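Local coordinates for MGS-M5 (Unidentified, PDB 4Q3N), which probably catalyses the NAD-dependent interconversion of L-lactate and pyruvate, as a Rossmann-fold lactate dehydrogenase from a deep-sea metagenome, at residues 124-138 against 256-270. Sequence-based numbering, arbitrary orientation.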
# COMPACT_ATOMS: atom_id res chain seq x y z
N ASP A 124 -28.80 -11.16 -8.10
CA ASP A 124 -29.67 -10.10 -8.62
C ASP A 124 -31.04 -10.19 -7.98
O ASP A 124 -31.60 -9.18 -7.57
CB ASP A 124 -29.78 -10.16 -10.15
CG ASP A 124 -28.41 -10.04 -10.82
OD1 ASP A 124 -27.75 -8.99 -10.63
OD2 ASP A 124 -27.97 -11.02 -11.47
N VAL A 125 -31.58 -11.41 -7.85
CA VAL A 125 -32.92 -11.51 -7.28
C VAL A 125 -32.84 -11.21 -5.78
O VAL A 125 -33.69 -10.49 -5.27
CB VAL A 125 -33.60 -12.90 -7.54
CG1 VAL A 125 -33.46 -13.33 -9.01
CG2 VAL A 125 -33.08 -13.95 -6.61
N LEU A 126 -31.79 -11.66 -5.11
CA LEU A 126 -31.70 -11.50 -3.66
C LEU A 126 -31.40 -10.05 -3.28
O LEU A 126 -31.85 -9.58 -2.23
CB LEU A 126 -30.65 -12.46 -3.07
CG LEU A 126 -31.08 -13.94 -3.16
CD1 LEU A 126 -30.01 -14.81 -2.53
CD2 LEU A 126 -32.50 -14.22 -2.55
N ALA A 127 -30.73 -9.32 -4.16
CA ALA A 127 -30.55 -7.88 -3.95
C ALA A 127 -31.89 -7.14 -4.02
O ALA A 127 -32.18 -6.22 -3.21
CB ALA A 127 -29.53 -7.28 -4.98
N TYR A 128 -32.73 -7.54 -4.95
CA TYR A 128 -34.07 -6.95 -5.03
C TYR A 128 -34.84 -7.27 -3.74
O TYR A 128 -35.56 -6.42 -3.17
CB TYR A 128 -34.82 -7.49 -6.27
CG TYR A 128 -36.17 -6.84 -6.53
CD1 TYR A 128 -37.32 -7.31 -5.91
CD2 TYR A 128 -36.30 -5.78 -7.42
CE1 TYR A 128 -38.56 -6.72 -6.13
CE2 TYR A 128 -37.52 -5.19 -7.67
CZ TYR A 128 -38.65 -5.67 -7.01
OH TYR A 128 -39.86 -5.09 -7.26
N VAL A 129 -34.73 -8.53 -3.31
CA VAL A 129 -35.44 -8.95 -2.10
C VAL A 129 -34.95 -8.12 -0.92
O VAL A 129 -35.75 -7.58 -0.16
CB VAL A 129 -35.26 -10.44 -1.82
CG1 VAL A 129 -35.77 -10.81 -0.39
CG2 VAL A 129 -36.05 -11.24 -2.90
N ALA A 130 -33.64 -8.00 -0.78
CA ALA A 130 -33.07 -7.23 0.32
C ALA A 130 -33.54 -5.78 0.23
O ALA A 130 -33.87 -5.15 1.23
CB ALA A 130 -31.54 -7.31 0.31
N TRP A 131 -33.60 -5.26 -0.99
CA TRP A 131 -34.04 -3.87 -1.16
C TRP A 131 -35.47 -3.69 -0.62
O TRP A 131 -35.74 -2.83 0.23
CB TRP A 131 -33.93 -3.43 -2.63
CG TRP A 131 -34.69 -2.15 -2.88
CD1 TRP A 131 -34.56 -0.96 -2.19
CD2 TRP A 131 -35.71 -1.91 -3.87
NE1 TRP A 131 -35.43 -0.02 -2.69
CE2 TRP A 131 -36.16 -0.58 -3.70
CE3 TRP A 131 -36.29 -2.70 -4.88
CZ2 TRP A 131 -37.17 -0.02 -4.50
CZ3 TRP A 131 -37.27 -2.15 -5.67
CH2 TRP A 131 -37.72 -0.81 -5.47
N LYS A 132 -36.38 -4.54 -1.09
CA LYS A 132 -37.77 -4.47 -0.68
C LYS A 132 -37.94 -4.69 0.82
O LYS A 132 -38.73 -4.02 1.44
CB LYS A 132 -38.62 -5.49 -1.45
CG LYS A 132 -38.69 -5.20 -2.93
CD LYS A 132 -39.15 -3.77 -3.14
CE LYS A 132 -40.58 -3.71 -3.60
NZ LYS A 132 -40.65 -3.89 -5.07
N GLU A 133 -37.22 -5.64 1.39
CA GLU A 133 -37.49 -5.95 2.80
C GLU A 133 -36.83 -4.92 3.71
O GLU A 133 -37.19 -4.78 4.88
CB GLU A 133 -37.00 -7.35 3.14
CG GLU A 133 -37.70 -8.47 2.32
CD GLU A 133 -39.18 -8.61 2.69
OE1 GLU A 133 -39.57 -8.12 3.76
OE2 GLU A 133 -39.95 -9.20 1.90
N SER A 134 -35.85 -4.19 3.18
CA SER A 134 -35.11 -3.27 4.02
C SER A 134 -35.85 -1.97 4.25
O SER A 134 -35.66 -1.34 5.29
CB SER A 134 -33.72 -2.97 3.43
OG SER A 134 -33.85 -2.11 2.31
N GLY A 135 -36.67 -1.54 3.29
CA GLY A 135 -37.33 -0.25 3.43
C GLY A 135 -36.39 0.89 3.04
O GLY A 135 -36.75 2.07 3.10
N LEU A 136 -35.17 0.56 2.63
CA LEU A 136 -34.16 1.59 2.32
C LEU A 136 -34.30 2.06 0.89
O LEU A 136 -34.88 1.38 0.07
CB LEU A 136 -32.73 1.04 2.52
CG LEU A 136 -32.33 0.62 3.93
CD1 LEU A 136 -30.97 -0.10 3.93
CD2 LEU A 136 -32.29 1.89 4.79
N HIS A 137 -33.71 3.21 0.58
CA HIS A 137 -33.72 3.68 -0.78
C HIS A 137 -32.85 2.77 -1.67
O HIS A 137 -31.84 2.23 -1.24
CB HIS A 137 -33.22 5.13 -0.85
CG HIS A 137 -33.37 5.75 -2.19
ND1 HIS A 137 -32.33 5.81 -3.10
CD2 HIS A 137 -34.43 6.34 -2.79
CE1 HIS A 137 -32.74 6.43 -4.19
NE2 HIS A 137 -34.01 6.75 -4.04
N HIS A 138 -33.22 2.59 -2.92
CA HIS A 138 -32.49 1.61 -3.72
C HIS A 138 -31.05 2.05 -3.96
O HIS A 138 -30.22 1.22 -4.27
CB HIS A 138 -33.20 1.34 -5.05
CG HIS A 138 -33.56 2.58 -5.80
ND1 HIS A 138 -32.73 3.16 -6.73
CD2 HIS A 138 -34.67 3.36 -5.74
CE1 HIS A 138 -33.31 4.24 -7.23
NE2 HIS A 138 -34.48 4.38 -6.64
N SER A 256 -25.02 -5.16 -9.24
CA SER A 256 -26.46 -5.29 -9.24
C SER A 256 -27.13 -4.02 -8.73
O SER A 256 -26.93 -3.65 -7.58
CB SER A 256 -26.93 -6.47 -8.37
OG SER A 256 -26.42 -7.72 -8.80
N VAL A 257 -27.94 -3.38 -9.58
CA VAL A 257 -28.64 -2.14 -9.19
C VAL A 257 -30.02 -2.16 -9.77
O VAL A 257 -30.29 -2.90 -10.75
CB VAL A 257 -27.91 -0.87 -9.72
CG1 VAL A 257 -26.68 -0.61 -8.90
CG2 VAL A 257 -27.56 -1.04 -11.22
N LEU A 258 -30.90 -1.35 -9.20
CA LEU A 258 -32.28 -1.30 -9.66
C LEU A 258 -32.31 -0.52 -10.97
O LEU A 258 -32.01 0.69 -10.98
CB LEU A 258 -33.18 -0.64 -8.63
CG LEU A 258 -34.67 -0.60 -9.01
CD1 LEU A 258 -35.31 -2.06 -8.93
CD2 LEU A 258 -35.48 0.39 -8.15
N ASN A 259 -32.69 -1.17 -12.07
CA ASN A 259 -32.71 -0.46 -13.37
C ASN A 259 -33.54 0.82 -13.30
O ASN A 259 -33.03 1.92 -13.55
CB ASN A 259 -33.25 -1.33 -14.50
CG ASN A 259 -33.29 -0.56 -15.84
OD1 ASN A 259 -32.32 0.08 -16.20
ND2 ASN A 259 -34.43 -0.58 -16.53
N ASN A 260 -34.82 0.66 -12.97
CA ASN A 260 -35.65 1.84 -12.67
C ASN A 260 -35.72 2.80 -13.86
O ASN A 260 -35.68 4.02 -13.69
CB ASN A 260 -35.10 2.56 -11.43
CG ASN A 260 -36.09 3.55 -10.81
OD1 ASN A 260 -37.27 3.34 -10.84
ND2 ASN A 260 -35.58 4.62 -10.21
N GLY A 261 -35.80 2.27 -15.08
CA GLY A 261 -36.01 3.14 -16.23
C GLY A 261 -34.71 3.65 -16.87
O GLY A 261 -34.74 4.30 -17.89
N VAL A 262 -33.56 3.34 -16.29
CA VAL A 262 -32.34 3.85 -16.91
C VAL A 262 -32.13 3.17 -18.26
O VAL A 262 -32.00 3.86 -19.26
CB VAL A 262 -31.10 3.68 -16.04
CG1 VAL A 262 -29.86 4.10 -16.85
CG2 VAL A 262 -31.22 4.54 -14.77
N TYR A 263 -32.14 1.83 -18.29
CA TYR A 263 -32.08 1.11 -19.56
C TYR A 263 -33.51 0.78 -20.00
O TYR A 263 -34.46 0.86 -19.18
CB TYR A 263 -31.18 -0.16 -19.42
CG TYR A 263 -29.69 0.16 -19.35
CD1 TYR A 263 -29.10 0.64 -18.17
CD2 TYR A 263 -28.87 -0.01 -20.48
CE1 TYR A 263 -27.74 0.95 -18.10
CE2 TYR A 263 -27.49 0.28 -20.42
CZ TYR A 263 -26.93 0.78 -19.24
OH TYR A 263 -25.58 1.08 -19.17
N ASP A 264 -33.75 0.43 -21.26
CA ASP A 264 -35.18 0.26 -21.55
C ASP A 264 -35.71 -1.15 -21.25
O ASP A 264 -36.85 -1.45 -21.54
CB ASP A 264 -35.52 0.68 -22.98
CG ASP A 264 -34.60 0.11 -23.97
OD1 ASP A 264 -34.20 -1.05 -23.77
OD2 ASP A 264 -34.27 0.83 -24.94
N CYS A 265 -34.92 -1.98 -20.60
CA CYS A 265 -35.42 -3.24 -20.08
C CYS A 265 -36.33 -3.01 -18.87
O CYS A 265 -36.49 -1.86 -18.44
CB CYS A 265 -34.25 -4.14 -19.72
SG CYS A 265 -33.22 -3.48 -18.41
N GLU A 266 -36.90 -4.09 -18.33
CA GLU A 266 -37.74 -4.05 -17.12
C GLU A 266 -37.21 -3.05 -16.10
O GLU A 266 -36.02 -3.06 -15.79
CB GLU A 266 -37.81 -5.45 -16.49
CG GLU A 266 -39.03 -5.69 -15.63
CD GLU A 266 -40.30 -5.91 -16.47
OE1 GLU A 266 -40.51 -7.00 -17.03
OE2 GLU A 266 -41.09 -4.96 -16.58
N ASP A 267 -38.08 -2.20 -15.59
CA ASP A 267 -37.68 -1.21 -14.60
C ASP A 267 -37.50 -1.84 -13.22
O ASP A 267 -36.57 -1.50 -12.49
CB ASP A 267 -38.73 -0.09 -14.54
CG ASP A 267 -38.65 0.83 -15.75
OD1 ASP A 267 -37.80 0.60 -16.64
OD2 ASP A 267 -39.43 1.79 -15.80
N GLN A 268 -38.39 -2.77 -12.86
CA GLN A 268 -38.39 -3.31 -11.51
C GLN A 268 -37.61 -4.63 -11.40
O GLN A 268 -38.18 -5.69 -11.10
CB GLN A 268 -39.83 -3.45 -11.01
CG GLN A 268 -40.46 -2.09 -10.74
CD GLN A 268 -39.94 -1.49 -9.43
OE1 GLN A 268 -39.42 -0.37 -9.42
NE2 GLN A 268 -40.10 -2.22 -8.32
N VAL A 269 -36.31 -4.54 -11.67
CA VAL A 269 -35.35 -5.61 -11.44
C VAL A 269 -34.05 -5.03 -11.00
O VAL A 269 -33.69 -3.92 -11.42
CB VAL A 269 -35.04 -6.46 -12.68
CG1 VAL A 269 -36.22 -7.32 -13.07
CG2 VAL A 269 -34.62 -5.58 -13.86
N TYR A 270 -33.32 -5.78 -10.17
CA TYR A 270 -31.93 -5.50 -9.92
C TYR A 270 -31.21 -6.27 -10.99
O TYR A 270 -31.60 -7.43 -11.28
CB TYR A 270 -31.50 -5.94 -8.53
CG TYR A 270 -31.51 -4.81 -7.51
CD1 TYR A 270 -32.73 -4.31 -7.01
CD2 TYR A 270 -30.32 -4.23 -7.05
CE1 TYR A 270 -32.76 -3.29 -6.06
CE2 TYR A 270 -30.33 -3.21 -6.07
CZ TYR A 270 -31.55 -2.74 -5.60
OH TYR A 270 -31.59 -1.73 -4.67
O HOH W 1 -33.48 -8.61 -9.84
O HOH W 2 -29.81 0.27 -7.11
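The Tyr270 side chain touches one side of helix 124-134 from CB outward, and its hydroxyl reaches His138 beyond the helix end. Its CB lies 3.4 Å from Asp124 O; CG and CD2 then run past the methyl of Ala127, while CD1 reaches Tyr128 CA at 3.6 Å. Farther out, CE1 packs against Trp131 CB, and OH arrives beside the backbone of His138, hydrogen-bonded to Val141 O of strand 141-143, at the edge of the parallel sheet. Ala127 O sits over one ring face near the rim, and Leu258 N stands above the centre of the other, so the ring is clasped between the helix and its own hairpin partner.

Leu258 carries the second part of the contact. With CG anti to the backbone N (chi1 -177°), it sends CD2 over the six-membered ring of Trp131, 26° off the normal, and over the His138 ring, 21° off: one methyl serves two CH-pi contacts. CD1 touches Tyr128 CE2 at 4.0 Å.

Polar links flank this apolar centre. In the conformer described, Ser256 OG donates to Asp124 OD1 at 2.6 Å, meeting it from above the carboxylate plane, while Asp124 OD2 accepts from His176 N. Gln268 NE2 gives Tyr128 OH a weak bond of 3.1 Å, and one water bridges His138 O to Leu258 N.

The axes of helix 124-134, from the Rossmann-type NAD-binding domain, and strand 256-258 approach to 8.4 Å. Residues 256-258 end strand 251-258 of the antiparallel sheet in the C-terminal domain: an interdomain interface within one subunit of the lactate/malate dehydrogenase fold.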